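Local coordinates for protein acyl-coenzyme A thioesterase THEM4 (Rhodococcus sp., PDB 2OV9) that probably hydrolyses medium- and long-chain fatty acyl-CoA thioesters to the free fatty acid and coenzyme A, as a hotdog-fold thioesterase, at residues Arg184-Gly190 with Val203-Asp209. Sequence-based numbering, arbitrary orientation.
Sequences RKITTAG and VEGLFVD
Ile186, Thr188 and Gly190 form hydrogen-bonded antiparallel pairs with Phe207, Gly205 and Val203, each closed by two N-H...O=C bonds, and the strand axes run 155° apart. In the middle pair the bond from Gly205 N to Thr188 O, 2.8 Å long, is nearly straight, with 174° at the hydrogen. Between these pairs CA-H...O contacts fill in, such as Leu206 CA to Ile186 O at 3.3 Å. On the face turned to helix 131-148, Ile186 CB meets Phe207 CB at 3.9 Å. With CG set anti to its own carbonyl carbon (chi1 -62°), the Phe207 ring lies back along its strand over Gly205, where a CB would collide with ring atom CE2. The same ring brings CE2 to 3.7 Å from Thr188 CB, the two side chains crossing at about a right angle, while Ile186 O lies at the ring edge, in plane. Thr188 OG1 is 3.5 Å from Phe207 CD2, but its hydrogen bond goes to Asn146 of the helix. Exchanging Phe207 for an alanine is likely to leave a gap above Gly205 and deprive Thr188 and Asn146 of an apolar neighbour. On the opposite face the Thr187 and Leu206 side chains lie side by side, Leu206 CD2 3.4 Å from Thr187 OG1. Backbone pairing thus fixes the register of hairpin 185-194/199-208, while the face packed by helix 131-148, as in hotdog folds, combines apolar packing with one buried hydroxyl satisfied by that helix.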
loop_
_atom_site.group_PDB
_atom_site.type_symbol
_atom_site.label_atom_id
_atom_site.label_comp_id
_atom_site.label_asym_id
_atom_site.label_seq_id
_atom_site.Cartn_x
_atom_site.Cartn_y
_atom_site.Cartn_z
ATOM N N ARG B 184 17.801 -12.630 19.500
ATOM C CA ARG B 184 17.181 -11.412 18.957
ATOM C C ARG B 184 16.312 -11.756 17.738
ATOM O O ARG B 184 15.492 -10.948 17.292
ATOM C CB ARG B 184 18.244 -10.360 18.588
ATOM C CG ARG B 184 19.155 -9.920 19.742
ATOM C CD ARG B 184 20.235 -8.933 19.281
ATOM N NE ARG B 184 21.485 -9.102 20.038
ATOM C CZ ARG B 184 22.540 -8.282 19.984
ATOM N NH1 ARG B 184 22.523 -7.201 19.211
ATOM N NH2 ARG B 184 23.623 -8.541 20.712
ATOM N N LYS B 185 16.470 -12.984 17.239
ATOM C CA LYS B 185 15.887 -13.403 15.976
ATOM C C LYS B 185 14.478 -13.986 16.122
ATOM O O LYS B 185 14.264 -14.980 16.825
ATOM C CB LYS B 185 16.819 -14.383 15.260
ATOM C CG LYS B 185 18.245 -13.840 15.124
ATOM C CD LYS B 185 19.001 -14.461 13.954
ATOM C CE LYS B 185 19.886 -13.412 13.268
ATOM N NZ LYS B 185 21.051 -13.992 12.531
ATOM N N ILE B 186 13.531 -13.366 15.431
ATOM C CA ILE B 186 12.143 -13.797 15.464
ATOM C C ILE B 186 11.730 -14.279 14.087
ATOM O O ILE B 186 12.032 -13.628 13.090
ATOM C CB ILE B 186 11.224 -12.651 15.904
ATOM C CG1 ILE B 186 11.602 -12.201 17.318
ATOM C CG2 ILE B 186 9.741 -13.084 15.814
ATOM C CD1 ILE B 186 11.623 -10.702 17.503
ATOM N N THR B 187 11.054 -15.428 14.043
ATOM C CA THR B 187 10.435 -15.921 12.816
ATOM C C THR B 187 8.929 -15.901 12.956
ATOM O O THR B 187 8.375 -16.440 13.932
ATOM C CB THR B 187 10.867 -17.359 12.482
ATOM O OG1 THR B 187 12.264 -17.372 12.179
ATOM C CG2 THR B 187 10.119 -17.876 11.265
ATOM N N THR B 188 8.277 -15.323 11.944
ATOM C CA THR B 188 6.845 -15.137 11.938
ATOM C C THR B 188 6.270 -15.572 10.593
ATOM O O THR B 188 6.888 -15.334 9.551
ATOM C CB THR B 188 6.531 -13.662 12.197
ATOM O OG1 THR B 188 7.405 -13.171 13.222
ATOM C CG2 THR B 188 5.070 -13.455 12.645
ATOM N N ALA B 189 5.086 -16.193 10.614
ATOM C CA ALA B 189 4.444 -16.675 9.388
ATOM C C ALA B 189 2.975 -16.232 9.304
ATOM O O ALA B 189 2.322 -15.980 10.322
ATOM C CB ALA B 189 4.538 -18.207 9.282
ATOM N N GLY B 190 2.450 -16.161 8.088
ATOM C CA GLY B 190 1.061 -15.739 7.905
ATOM C C GLY B 190 0.604 -16.110 6.519
ATOM O O GLY B 190 1.395 -16.593 5.696
ATOM N N VAL B 203 3.404 -15.984 3.685
ATOM C CA VAL B 203 4.635 -15.270 3.975
ATOM C C VAL B 203 5.372 -15.894 5.148
ATOM O O VAL B 203 4.750 -16.498 6.037
ATOM C CB VAL B 203 4.364 -13.769 4.262
ATOM C CG1 VAL B 203 3.526 -13.595 5.536
ATOM C CG2 VAL B 203 5.698 -12.977 4.354
ATOM N N GLU B 204 6.698 -15.814 5.067
ATOM C CA GLU B 204 7.615 -16.052 6.186
ATOM C C GLU B 204 8.458 -14.787 6.372
ATOM O O GLU B 204 9.143 -14.364 5.417
ATOM C CB GLU B 204 8.569 -17.214 5.875
ATOM C CG GLU B 204 7.992 -18.626 5.988
ATOM C CD GLU B 204 8.986 -19.727 5.589
ATOM O OE1 GLU B 204 10.223 -19.495 5.614
ATOM O OE2 GLU B 204 8.523 -20.841 5.246
ATOM N N GLY B 205 8.437 -14.203 7.570
ATOM C CA GLY B 205 9.285 -13.034 7.875
ATOM C C GLY B 205 10.271 -13.310 8.993
ATOM O O GLY B 205 10.002 -14.097 9.910
ATOM N N LEU B 206 11.421 -12.657 8.895
ATOM C CA LEU B 206 12.466 -12.743 9.892
ATOM C C LEU B 206 12.611 -11.368 10.499
ATOM O O LEU B 206 12.619 -10.354 9.784
ATOM C CB LEU B 206 13.786 -13.197 9.262
ATOM C CG LEU B 206 13.793 -14.564 8.560
ATOM C CD1 LEU B 206 15.119 -14.799 7.830
ATOM C CD2 LEU B 206 13.510 -15.714 9.548
ATOM N N PHE B 207 12.708 -11.332 11.823
ATOM C CA PHE B 207 12.746 -10.077 12.552
ATOM C C PHE B 207 13.907 -10.105 13.540
ATOM O O PHE B 207 14.441 -11.172 13.855
ATOM C CB PHE B 207 11.413 -9.831 13.269
ATOM C CG PHE B 207 10.232 -9.699 12.340
ATOM C CD1 PHE B 207 9.765 -8.443 11.963
ATOM C CD2 PHE B 207 9.584 -10.824 11.847
ATOM C CE1 PHE B 207 8.678 -8.308 11.104
ATOM C CE2 PHE B 207 8.481 -10.710 10.973
ATOM C CZ PHE B 207 8.023 -9.458 10.608
ATOM N N VAL B 208 14.302 -8.929 14.015
ATOM C CA VAL B 208 15.412 -8.819 14.959
ATOM C C VAL B 208 15.031 -7.913 16.132
ATOM O O VAL B 208 14.833 -6.711 15.941
ATOM C CB VAL B 208 16.692 -8.278 14.272
ATOM C CG1 VAL B 208 17.931 -8.435 15.182
ATOM C CG2 VAL B 208 16.925 -8.973 12.931
ATOM N N ASP B 209 14.879 -8.524 17.314
ATOM C CA ASP B 209 14.894 -7.868 18.654
ATOM C C ASP B 209 13.913 -8.472 19.666
ATOM O O ASP B 209 13.829 -8.021 20.816
ATOM C CB ASP B 209 14.732 -6.343 18.589
ATOM C CG ASP B 209 16.048 -5.635 18.444
ATOM O OD1 ASP B 209 17.091 -6.290 18.682
ATOM O OD2 ASP B 209 16.050 -4.431 18.093
#